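Local coordinates for protein 5-ketofructose reductase (Gluconobacter sp., PDB 7COL) that probably catalyses the NADPH-dependent reduction of 5-ketofructose to fructose, using a fold shared with the shikimate dehydrogenases, at residues A114-V119 and T244-L249; L194-S199 and V222-P227. All coordinates share one frame; numbering follows the deposited sequence.

From the N terminus, the chain first builds the domain related to the shikimate dehydrogenase substrate-binding domain and then enters helix 110-119. Contact 1 begins there and is closed much later, when 244-249 returns to that helix. The first five strands of the Rossmann-type sheet are laid down in between. Contact 2 falls wholly within this long loop: 194-199 and 222-227 pair after a short excursion. The two contacts do not cross. They meet in the sheet, where strand 221-224 lies beside strand 245-246, and the backbone N and O of Leu246 probably bond to Val222 O and Asp224 N. Both also reach NADPH, whose carboxamide nitrogen N7N is held by Gly248 O and Val225 O.

Contact 1: residues A114-V119 and T244-L249; sequences ASLKTV and TTLDGL. With NDP (NADPH dihydro-nicotinamide-adenine-dinucleotide phosphate), chain C.
Ser115 lies over the side chain of Leu246, and its carbonyl O is 3.5 Å from Leu246 CD2. Its hydroxyl OG reaches further along 244-249 through a water. This water lies 2.9 Å from Ser115 OG and donates to Asp247 O at 2.8 Å. Next, Leu116 points its CB away, yet its CA is 3.6 Å from Leu246 CD1 and its own CD1 also touches that methyl. Thr118 comes three residues after Ser115. Its OG1 sits between the backbone N and the carbonyl carbon (chi1 66°), which lets it bond back to Ser115 O at 2.6 Å, in the carbonyl plane. Thr118 N also bonds to Ser115 O. The Thr118 side chain passes Leu246 CD2 in the opposite direction. Val119 makes a two-pronged contact. Its CG1 meets Thr244 CG2 at 3.7 Å, while its CG2 meets Leu246 CD1 at 3.8 Å, both tip to tip. Leu246 thus carries most of the apolar contact with the helix, and it also touches Val221 and Ala223 of the neighbouring strand 221-224. Beyond it, Asp247 N-caps helix 248-264 through OD1 and Gly250 N. Gly248 O accepts from NADPH N7N at 3.0 Å. Helix 110-119 therefore packs on the edge strand of a Rossmann-type sheet, where the strand's C-terminal end leads into the nicotinamide site.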
ATOM      1  N   ALA A 114       0.116  22.090 -18.250  1.00 20.58           N
ATOM      2  CA  ALA A 114      -0.937  21.329 -18.905  1.00 21.13           C
ATOM      3  C   ALA A 114      -2.230  22.168 -19.004  1.00 21.11           C
ATOM      4  O   ALA A 114      -2.808  22.290 -20.089  1.00 21.45           O
ATOM      5  CB  ALA A 114      -1.180  19.999 -18.181  1.00 20.80           C
ATOM      6  N   SER A 115      -2.634  22.773 -17.884  1.00 21.28           N
ATOM      7  CA  SER A 115      -3.796  23.667 -17.817  1.00 22.08           C
ATOM      8  C   SER A 115      -3.630  24.843 -18.772  1.00 22.11           C
ATOM      9  O   SER A 115      -4.567  25.153 -19.521  1.00 21.67           O
ATOM     10  CB  SER A 115      -4.041  24.176 -16.393  1.00 22.27           C
ATOM     11  OG  SER A 115      -4.562  23.143 -15.563  1.00 23.26           O
ATOM     12  N   LEU A 116      -2.442  25.453 -18.780  1.00 19.79           N
ATOM     13  CA  LEU A 116      -2.165  26.586 -19.687  1.00 20.91           C
ATOM     14  C   LEU A 116      -2.412  26.183 -21.147  1.00 22.05           C
ATOM     15  O   LEU A 116      -3.173  26.849 -21.877  1.00 21.40           O
ATOM     16  CB  LEU A 116      -0.740  27.121 -19.505  1.00 18.94           C
ATOM     17  CG  LEU A 116      -0.289  28.364 -20.287  1.00 18.92           C
ATOM     18  CD1 LEU A 116      -1.068  29.621 -19.899  1.00 17.85           C
ATOM     19  CD2 LEU A 116       1.202  28.583 -20.081  1.00 19.60           C
ATOM     20  N   LYS A 117      -1.791  25.071 -21.542  1.00 22.54           N
ATOM     21  CA  LYS A 117      -1.849  24.579 -22.918  1.00 24.19           C
ATOM     22  C   LYS A 117      -3.246  24.314 -23.482  1.00 24.66           C
ATOM     23  O   LYS A 117      -3.401  24.297 -24.697  1.00 26.92           O
ATOM     24  CB  LYS A 117      -0.976  23.336 -23.076  1.00 23.59           C
ATOM     25  CG  LYS A 117       0.495  23.638 -23.254  1.00 24.54           C
ATOM     26  CD  LYS A 117       1.228  22.344 -23.569  1.00 24.30           C
ATOM     27  CE  LYS A 117       2.711  22.565 -23.724  1.00 24.56           C
ATOM     28  NZ  LYS A 117       3.336  21.227 -23.857  1.00 24.44           N
ATOM     29  N   THR A 118      -4.248  24.109 -22.623  1.00 25.11           N
ATOM     30  CA  THR A 118      -5.652  23.994 -23.074  1.00 25.19           C
ATOM     31  C   THR A 118      -6.168  25.307 -23.683  1.00 25.92           C
ATOM     32  O   THR A 118      -7.043  25.289 -24.558  1.00 27.19           O
ATOM     33  CB  THR A 118      -6.622  23.545 -21.957  1.00 24.15           C
ATOM     34  OG1 THR A 118      -6.703  24.551 -20.937  1.00 23.36           O
ATOM     35  CG2 THR A 118      -6.204  22.195 -21.349  1.00 24.43           C
ATOM     36  N   VAL A 119      -5.606  26.431 -23.236  1.00 25.95           N
ATOM     37  CA  VAL A 119      -6.025  27.755 -23.722  1.00 26.30           C
ATOM     38  C   VAL A 119      -5.010  28.460 -24.647  1.00 26.77           C
ATOM     39  O   VAL A 119      -5.416  29.136 -25.606  1.00 26.79           O
ATOM     40  CB  VAL A 119      -6.537  28.689 -22.575  1.00 27.06           C
ATOM     41  CG1 VAL A 119      -7.693  28.046 -21.823  1.00 27.29           C
ATOM     42  CG2 VAL A 119      -5.441  29.084 -21.600  1.00 27.70           C
ATOM     43  N   THR A 244      -9.977  34.880 -19.901  1.00 25.55           N
ATOM     44  CA  THR A 244      -9.888  33.431 -19.798  1.00 25.33           C
ATOM     45  C   THR A 244      -9.060  33.105 -18.551  1.00 24.14           C
ATOM     46  O   THR A 244      -7.972  33.652 -18.366  1.00 23.23           O
ATOM     47  CB  THR A 244      -9.264  32.851 -21.078  1.00 25.66           C
ATOM     48  OG1 THR A 244     -10.088  33.217 -22.188  1.00 25.95           O
ATOM     49  CG2 THR A 244      -9.165  31.316 -21.006  1.00 25.37           C
ATOM     50  N   THR A 245      -9.604  32.241 -17.692  1.00 22.71           N
ATOM     51  CA  THR A 245      -8.981  31.911 -16.408  1.00 21.25           C
ATOM     52  C   THR A 245      -8.713  30.411 -16.232  1.00 21.26           C
ATOM     53  O   THR A 245      -9.355  29.575 -16.876  1.00 20.20           O
ATOM     54  CB  THR A 245      -9.801  32.418 -15.201  1.00 21.55           C
ATOM     55  OG1 THR A 245     -11.062  31.736 -15.133  1.00 21.50           O
ATOM     56  CG2 THR A 245     -10.034  33.923 -15.286  1.00 19.93           C
ATOM     57  N   LEU A 246      -7.757  30.100 -15.358  1.00 21.23           N
ATOM     58  CA  LEU A 246      -7.331  28.724 -15.079  1.00 22.22           C
ATOM     59  C   LEU A 246      -7.119  28.549 -13.588  1.00 21.95           C
ATOM     60  O   LEU A 246      -6.340  29.297 -12.969  1.00 20.66           O
ATOM     61  CB  LEU A 246      -6.040  28.401 -15.840  1.00 21.93           C
ATOM     62  CG  LEU A 246      -6.086  28.453 -17.374  1.00 22.48           C
ATOM     63  CD1 LEU A 246      -4.664  28.555 -17.904  1.00 22.46           C
ATOM     64  CD2 LEU A 246      -6.838  27.262 -17.971  1.00 22.48           C
ATOM     65  N   ASP A 247      -7.800  27.551 -13.020  1.00 22.25           N
ATOM     66  CA  ASP A 247      -7.854  27.379 -11.571  1.00 21.97           C
ATOM     67  C   ASP A 247      -6.895  26.316 -11.053  1.00 20.33           C
ATOM     68  O   ASP A 247      -6.508  25.412 -11.794  1.00 20.85           O
ATOM     69  CB  ASP A 247      -9.288  27.089 -11.106  1.00 22.70           C
ATOM     70  CG  ASP A 247      -9.826  25.778 -11.646  1.00 24.53           C
ATOM     71  OD1 ASP A 247      -9.429  24.708 -11.159  1.00 23.59           O
ATOM     72  OD2 ASP A 247     -10.665  25.814 -12.566  1.00 26.57           O
ATOM     73  N   GLY A 248      -6.541  26.424  -9.775  1.00 18.57           N
ATOM     74  CA  GLY A 248      -5.550  25.542  -9.172  1.00 17.81           C
ATOM     75  C   GLY A 248      -6.057  24.123  -8.946  1.00 17.38           C
ATOM     76  O   GLY A 248      -5.253  23.206  -8.780  1.00 16.71           O
ATOM     77  N   LEU A 249      -7.383  23.938  -8.948  1.00 18.17           N
ATOM     78  CA  LEU A 249      -7.979  22.572  -8.860  1.00 19.04           C
ATOM     79  C   LEU A 249      -7.656  21.778 -10.126  1.00 19.16           C
ATOM     80  O   LEU A 249      -7.224  20.630 -10.036  1.00 20.10           O
ATOM     81  CB  LEU A 249      -9.510  22.613  -8.588  1.00 19.81           C
ATOM     82  CG  LEU A 249     -10.307  21.332  -8.251  1.00 19.39           C
ATOM     83  CD1 LEU A 249     -11.533  21.652  -7.404  1.00 19.25           C
ATOM     84  CD2 LEU A 249     -10.729  20.566  -9.502  1.00 19.63           C
TER
HETATM   85  PA  NDP C 501       5.712  29.317  -0.189  1.00 38.60           P
HETATM   86  O1A NDP C 501       5.496  29.507   1.298  1.00 38.21           O
HETATM   87  O2A NDP C 501       6.958  28.613  -0.676  1.00 37.48           O
HETATM   88  O5B NDP C 501       5.649  30.767  -0.899  1.00 38.47           O
HETATM   89  C5B NDP C 501       4.609  31.689  -0.572  1.00 37.05           C
HETATM   90  C4B NDP C 501       4.682  32.883  -1.514  1.00 36.34           C
HETATM   91  O4B NDP C 501       3.487  33.652  -1.390  1.00 36.24           O
HETATM   92  C3B NDP C 501       5.817  33.823  -1.159  1.00 36.50           C
HETATM   93  O3B NDP C 501       6.391  34.344  -2.365  1.00 34.69           O
HETATM   94  C2B NDP C 501       5.147  34.951  -0.400  1.00 36.98           C
HETATM   95  O2B NDP C 501       5.864  36.187  -0.466  1.00 39.15           O
HETATM   96  C1B NDP C 501       3.795  35.017  -1.081  1.00 35.05           C
HETATM   97  N9A NDP C 501       2.760  35.616  -0.211  1.00 33.67           N
HETATM   98  C8A NDP C 501       2.052  34.968   0.742  1.00 34.16           C
HETATM   99  N7A NDP C 501       1.191  35.808   1.364  1.00 33.32           N
HETATM  100  C5A NDP C 501       1.337  37.020   0.790  1.00 32.70           C
HETATM  101  C6A NDP C 501       0.731  38.366   0.949  1.00 32.91           C
HETATM  102  N6A NDP C 501      -0.228  38.565   1.883  1.00 33.87           N
HETATM  103  N1A NDP C 501       1.166  39.383   0.148  1.00 32.88           N
HETATM  104  C2A NDP C 501       2.117  39.199  -0.787  1.00 31.82           C
HETATM  105  N3A NDP C 501       2.708  37.999  -0.990  1.00 32.69           N
HETATM  106  C4A NDP C 501       2.371  36.893  -0.251  1.00 33.44           C
HETATM  107  O3  NDP C 501       4.401  28.610  -0.816  1.00 37.88           O
HETATM  108  PN  NDP C 501       4.452  27.721  -2.169  1.00 37.15           P
HETATM  109  O1N NDP C 501       4.969  26.342  -1.800  1.00 35.81           O
HETATM  110  O2N NDP C 501       5.143  28.520  -3.241  1.00 33.68           O
HETATM  111  O5D NDP C 501       2.892  27.543  -2.582  1.00 35.90           O
HETATM  112  C5D NDP C 501       2.016  28.652  -2.798  1.00 36.09           C
HETATM  113  C4D NDP C 501       0.588  28.148  -3.008  1.00 36.21           C
HETATM  114  O4D NDP C 501       0.508  27.373  -4.209  1.00 35.46           O
HETATM  115  C3D NDP C 501       0.101  27.250  -1.876  1.00 37.12           C
HETATM  116  O3D NDP C 501      -1.143  27.781  -1.414  1.00 38.28           O
HETATM  117  C2D NDP C 501      -0.061  25.858  -2.479  1.00 36.65           C
HETATM  118  O2D NDP C 501      -1.236  25.214  -1.979  1.00 37.05           O
HETATM  119  C1D NDP C 501      -0.166  26.125  -3.981  1.00 36.18           C
HETATM  120  N1N NDP C 501       0.341  25.080  -4.900  1.00 35.84           N
HETATM  121  C2N NDP C 501      -0.536  24.597  -5.812  1.00 34.43           C
HETATM  122  C3N NDP C 501      -0.175  23.613  -6.749  1.00 32.72           C
HETATM  123  C7N NDP C 501      -1.201  23.096  -7.744  1.00 31.91           C
HETATM  124  O7N NDP C 501      -0.920  22.161  -8.503  1.00 29.86           O
HETATM  125  N7N NDP C 501      -2.419  23.665  -7.787  1.00 29.25           N
HETATM  126  C4N NDP C 501       1.154  23.149  -6.735  1.00 33.90           C
HETATM  127  C5N NDP C 501       2.059  23.666  -5.797  1.00 33.78           C
HETATM  128  C6N NDP C 501       1.627  24.641  -4.886  1.00 34.62           C
HETATM  129  P2B NDP C 501       7.189  36.430   0.424  1.00 40.23           P
HETATM  130  O1X NDP C 501       8.262  35.727  -0.376  1.00 40.30           O
HETATM  131  O2X NDP C 501       7.344  37.937   0.453  1.00 39.29           O
HETATM  132  O3X NDP C 501       6.874  35.789   1.753  1.00 39.55           O
HETATM  133  O   HOH W   1      -6.819  24.573 -14.436  1.00 19.65           O

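Contact 2: residues L194-S199 and V222-P227. With NDP (NADPH dihydro-nicotinamide-adenine-dinucleotide phosphate), chain C.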
ATOM      1  N   LEU A 194      -0.704  36.011 -16.713  1.00 18.55           N
ATOM      2  CA  LEU A 194      -0.481  36.395 -15.323  1.00 18.62           C
ATOM      3  C   LEU A 194      -0.853  35.228 -14.420  1.00 18.78           C
ATOM      4  O   LEU A 194      -1.923  34.624 -14.574  1.00 18.29           O
ATOM      5  CB  LEU A 194      -1.289  37.646 -14.957  1.00 18.19           C
ATOM      6  CG  LEU A 194      -1.324  38.095 -13.483  1.00 18.27           C
ATOM      7  CD1 LEU A 194       0.026  38.546 -12.950  1.00 17.12           C
ATOM      8  CD2 LEU A 194      -2.360  39.187 -13.313  1.00 18.27           C
ATOM      9  N   ILE A 195       0.043  34.913 -13.490  1.00 19.01           N
ATOM     10  CA  ILE A 195      -0.153  33.756 -12.602  1.00 18.80           C
ATOM     11  C   ILE A 195      -0.016  34.154 -11.147  1.00 18.54           C
ATOM     12  O   ILE A 195       1.025  34.658 -10.745  1.00 17.33           O
ATOM     13  CB  ILE A 195       0.858  32.604 -12.865  1.00 19.27           C
ATOM     14  CG1 ILE A 195       1.063  32.351 -14.358  1.00 19.33           C
ATOM     15  CG2 ILE A 195       0.420  31.328 -12.134  1.00 19.55           C
ATOM     16  CD1 ILE A 195       2.420  31.790 -14.680  1.00 19.13           C
ATOM     17  N   ASN A 196      -1.048  33.881 -10.352  1.00 18.98           N
ATOM     18  CA  ASN A 196      -0.872  33.944  -8.919  1.00 19.50           C
ATOM     19  C   ASN A 196      -0.212  32.663  -8.442  1.00 21.06           C
ATOM     20  O   ASN A 196      -0.768  31.576  -8.644  1.00 20.66           O
ATOM     21  CB  ASN A 196      -2.183  34.139  -8.153  1.00 19.14           C
ATOM     22  CG  ASN A 196      -1.967  34.080  -6.645  1.00 19.37           C
ATOM     23  OD1 ASN A 196      -1.253  34.913  -6.107  1.00 18.34           O
ATOM     24  ND2 ASN A 196      -2.520  33.044  -5.977  1.00 18.17           N
ATOM     25  N   ALA A 197       0.962  32.814  -7.822  1.00 21.58           N
ATOM     26  CA  ALA A 197       1.687  31.704  -7.175  1.00 23.26           C
ATOM     27  C   ALA A 197       1.996  31.983  -5.702  1.00 23.15           C
ATOM     28  O   ALA A 197       2.758  31.253  -5.072  1.00 23.85           O
ATOM     29  CB  ALA A 197       2.950  31.346  -7.948  1.00 22.80           C
ATOM     30  N   THR A 198       1.370  33.025  -5.154  1.00 23.20           N
ATOM     31  CA  THR A 198       1.334  33.266  -3.704  1.00 23.54           C
ATOM     32  C   THR A 198       0.305  32.332  -3.047  1.00 24.25           C
ATOM     33  O   THR A 198      -0.466  31.657  -3.745  1.00 24.84           O
ATOM     34  CB  THR A 198       0.934  34.724  -3.345  1.00 23.37           C
ATOM     35  OG1 THR A 198      -0.436  34.953  -3.700  1.00 24.01           O
ATOM     36  CG2 THR A 198       1.824  35.762  -4.042  1.00 23.55           C
ATOM     37  N   SER A 199       0.286  32.322  -1.715  1.00 24.33           N
ATOM     38  CA  SER A 199      -0.726  31.591  -0.924  1.00 26.19           C
ATOM     39  C   SER A 199      -1.990  32.429  -0.610  1.00 26.28           C
ATOM     40  O   SER A 199      -2.907  31.952   0.082  1.00 26.40           O
ATOM     41  CB  SER A 199      -0.095  31.057   0.368  1.00 25.63           C
ATOM     42  OG  SER A 199       0.563  32.099   1.067  1.00 26.26           O
ATOM     43  N   VAL A 222      -5.292  34.485 -17.233  1.00 18.65           N
ATOM     44  CA  VAL A 222      -5.096  34.692 -15.798  1.00 18.31           C
ATOM     45  C   VAL A 222      -5.237  33.347 -15.087  1.00 18.37           C
ATOM     46  O   VAL A 222      -6.249  32.675 -15.238  1.00 18.76           O
ATOM     47  CB  VAL A 222      -6.049  35.781 -15.236  1.00 18.07           C
ATOM     48  CG1 VAL A 222      -5.824  35.997 -13.744  1.00 18.44           C
ATOM     49  CG2 VAL A 222      -5.828  37.107 -15.957  1.00 18.71           C
ATOM     50  N   ALA A 223      -4.209  32.969 -14.331  1.00 18.04           N
ATOM     51  CA  ALA A 223      -4.114  31.636 -13.712  1.00 18.73           C
ATOM     52  C   ALA A 223      -3.816  31.751 -12.224  1.00 18.54           C
ATOM     53  O   ALA A 223      -3.165  32.697 -11.784  1.00 18.69           O
ATOM     54  CB  ALA A 223      -3.022  30.812 -14.396  1.00 17.51           C
ATOM     55  N   ASP A 224      -4.258  30.758 -11.460  1.00 18.78           N
ATOM     56  CA  ASP A 224      -4.118  30.795 -10.032  1.00 19.68           C
ATOM     57  C   ASP A 224      -3.808  29.392  -9.510  1.00 19.67           C
ATOM     58  O   ASP A 224      -4.498  28.435  -9.849  1.00 18.03           O
ATOM     59  CB  ASP A 224      -5.414  31.325  -9.405  1.00 21.40           C
ATOM     60  CG  ASP A 224      -5.213  31.846  -8.007  1.00 23.04           C
ATOM     61  OD1 ASP A 224      -4.406  31.259  -7.253  1.00 24.63           O
ATOM     62  OD2 ASP A 224      -5.859  32.853  -7.651  1.00 24.66           O
ATOM     63  N   VAL A 225      -2.781  29.301  -8.666  1.00 20.49           N
ATOM     64  CA  VAL A 225      -2.327  28.018  -8.144  1.00 21.13           C
ATOM     65  C   VAL A 225      -3.252  27.435  -7.091  1.00 22.08           C
ATOM     66  O   VAL A 225      -3.253  26.210  -6.891  1.00 22.95           O
ATOM     67  CB  VAL A 225      -0.858  28.062  -7.632  1.00 20.94           C
ATOM     68  CG1 VAL A 225       0.079  28.352  -8.783  1.00 21.12           C
ATOM     69  CG2 VAL A 225      -0.661  29.072  -6.510  1.00 20.39           C
ATOM     70  N   ILE A 226      -4.046  28.300  -6.437  1.00 23.83           N
ATOM     71  CA  ILE A 226      -4.888  27.892  -5.295  1.00 24.25           C
ATOM     72  C   ILE A 226      -5.890  26.795  -5.668  1.00 24.28           C
ATOM     73  O   ILE A 226      -6.745  27.009  -6.531  1.00 25.22           O
ATOM     74  CB  ILE A 226      -5.522  29.095  -4.526  1.00 24.97           C
ATOM     75  CG1 ILE A 226      -4.558  29.581  -3.440  1.00 25.99           C
ATOM     76  CG2 ILE A 226      -6.795  28.699  -3.774  1.00 25.46           C
ATOM     77  CD1 ILE A 226      -3.545  30.597  -3.893  1.00 27.19           C
ATOM     78  N   PRO A 227      -5.755  25.602  -5.035  1.00 23.62           N
ATOM     79  CA  PRO A 227      -6.651  24.504  -5.389  1.00 23.65           C
ATOM     80  C   PRO A 227      -8.045  24.636  -4.763  1.00 24.06           C
ATOM     81  O   PRO A 227      -9.035  24.198  -5.360  1.00 22.60           O
ATOM     82  CB  PRO A 227      -5.921  23.252  -4.876  1.00 23.04           C
ATOM     83  CG  PRO A 227      -4.976  23.731  -3.832  1.00 23.61           C
ATOM     84  CD  PRO A 227      -4.742  25.210  -4.032  1.00 23.40           C
TER
HETATM   85  PA  NDP C 501       5.712  29.317  -0.189  1.00 38.60           P
HETATM   86  O1A NDP C 501       5.496  29.507   1.298  1.00 38.21           O
HETATM   87  O2A NDP C 501       6.958  28.613  -0.676  1.00 37.48           O
HETATM   88  O5B NDP C 501       5.649  30.767  -0.899  1.00 38.47           O
HETATM   89  C5B NDP C 501       4.609  31.689  -0.572  1.00 37.05           C
HETATM   90  C4B NDP C 501       4.682  32.883  -1.514  1.00 36.34           C
HETATM   91  O4B NDP C 501       3.487  33.652  -1.390  1.00 36.24           O
HETATM   92  C3B NDP C 501       5.817  33.823  -1.159  1.00 36.50           C
HETATM   93  O3B NDP C 501       6.391  34.344  -2.365  1.00 34.69           O
HETATM   94  C2B NDP C 501       5.147  34.951  -0.400  1.00 36.98           C
HETATM   95  O2B NDP C 501       5.864  36.187  -0.466  1.00 39.15           O
HETATM   96  C1B NDP C 501       3.795  35.017  -1.081  1.00 35.05           C
HETATM   97  N9A NDP C 501       2.760  35.616  -0.211  1.00 33.67           N
HETATM   98  C8A NDP C 501       2.052  34.968   0.742  1.00 34.16           C
HETATM   99  N7A NDP C 501       1.191  35.808   1.364  1.00 33.32           N
HETATM  100  C5A NDP C 501       1.337  37.020   0.790  1.00 32.70           C
HETATM  101  C6A NDP C 501       0.731  38.366   0.949  1.00 32.91           C
HETATM  102  N6A NDP C 501      -0.228  38.565   1.883  1.00 33.87           N
HETATM  103  N1A NDP C 501       1.166  39.383   0.148  1.00 32.88           N
HETATM  104  C2A NDP C 501       2.117  39.199  -0.787  1.00 31.82           C
HETATM  105  N3A NDP C 501       2.708  37.999  -0.990  1.00 32.69           N
HETATM  106  C4A NDP C 501       2.371  36.893  -0.251  1.00 33.44           C
HETATM  107  O3  NDP C 501       4.401  28.610  -0.816  1.00 37.88           O
HETATM  108  PN  NDP C 501       4.452  27.721  -2.169  1.00 37.15           P
HETATM  109  O1N NDP C 501       4.969  26.342  -1.800  1.00 35.81           O
HETATM  110  O2N NDP C 501       5.143  28.520  -3.241  1.00 33.68           O
HETATM  111  O5D NDP C 501       2.892  27.543  -2.582  1.00 35.90           O
HETATM  112  C5D NDP C 501       2.016  28.652  -2.798  1.00 36.09           C
HETATM  113  C4D NDP C 501       0.588  28.148  -3.008  1.00 36.21           C
HETATM  114  O4D NDP C 501       0.508  27.373  -4.209  1.00 35.46           O
HETATM  115  C3D NDP C 501       0.101  27.250  -1.876  1.00 37.12           C
HETATM  116  O3D NDP C 501      -1.143  27.781  -1.414  1.00 38.28           O
HETATM  117  C2D NDP C 501      -0.061  25.858  -2.479  1.00 36.65           C
HETATM  118  O2D NDP C 501      -1.236  25.214  -1.979  1.00 37.05           O
HETATM  119  C1D NDP C 501      -0.166  26.125  -3.981  1.00 36.18           C
HETATM  120  N1N NDP C 501       0.341  25.080  -4.900  1.00 35.84           N
HETATM  121  C2N NDP C 501      -0.536  24.597  -5.812  1.00 34.43           C
HETATM  122  C3N NDP C 501      -0.175  23.613  -6.749  1.00 32.72           C
HETATM  123  C7N NDP C 501      -1.201  23.096  -7.744  1.00 31.91           C
HETATM  124  O7N NDP C 501      -0.920  22.161  -8.503  1.00 29.86           O
HETATM  125  N7N NDP C 501      -2.419  23.665  -7.787  1.00 29.25           N
HETATM  126  C4N NDP C 501       1.154  23.149  -6.735  1.00 33.90           C
HETATM  127  C5N NDP C 501       2.059  23.666  -5.797  1.00 33.78           C
HETATM  128  C6N NDP C 501       1.627  24.641  -4.886  1.00 34.62           C
HETATM  129  P2B NDP C 501       7.189  36.430   0.424  1.00 40.23           P
HETATM  130  O1X NDP C 501       8.262  35.727  -0.376  1.00 40.30           O
HETATM  131  O2X NDP C 501       7.344  37.937   0.453  1.00 39.29           O
HETATM  132  O3X NDP C 501       6.874  35.789   1.753  1.00 39.55           O
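Leu194-Asn196 and Val222-Asp224 pair as parallel strands. Backbone bonds run from Ala223 N to Leu194 O (2.8 Å), from Asn196 N to Ala223 O and from Val225 N to Asn196 O. The last extends the pairing one residue beyond strand 221-224.

Side-chain polar bonds centre on Asn196 and Asp224, which lie side by side on the same face. In both, CG lies anti to the backbone N (chi1 175° in Asn196), which sends them the same way. The carboxamide and carboxylate planes are 71° apart. Asn196 ND2 donates to Asp224 OD1 at 2.9 Å, almost straight at 172°, from above the carboxylate plane. Ile226 N reaches the same oxygen at 3.1 Å from the opposite face, forming an Asx turn. Thr232 OG1 bonds to Asp224 OD2. The other end of the amide is fixed too: Thr198 OG1 donates to a lone pair of Asn196 OD1 at 2.5 Å. An alanine in place of Asp224 would probably leave Asn196 ND2 and Ile226 N without their shared acceptor and Thr232 without its partner, and free the turn to shift. Ile226 CD1 lies beside Asn196 ND2, 3.3 Å from Thr198 O.

On the other face, Ile195 CG2 meets Ala223 CB at 4.2 Å, and helix 134-145 covers Ile195. Past the strands, Val225 CG1 meets Ala197 CB.

NADPH is met by both loops. Val225 O accepts from its N7N at 2.8 Å, and Ser199 N bonds weakly to O4B. Two parallel strands whose C-terminal loops hold the dinucleotide are characteristic of a Rossmann-type NADPH-binding domain.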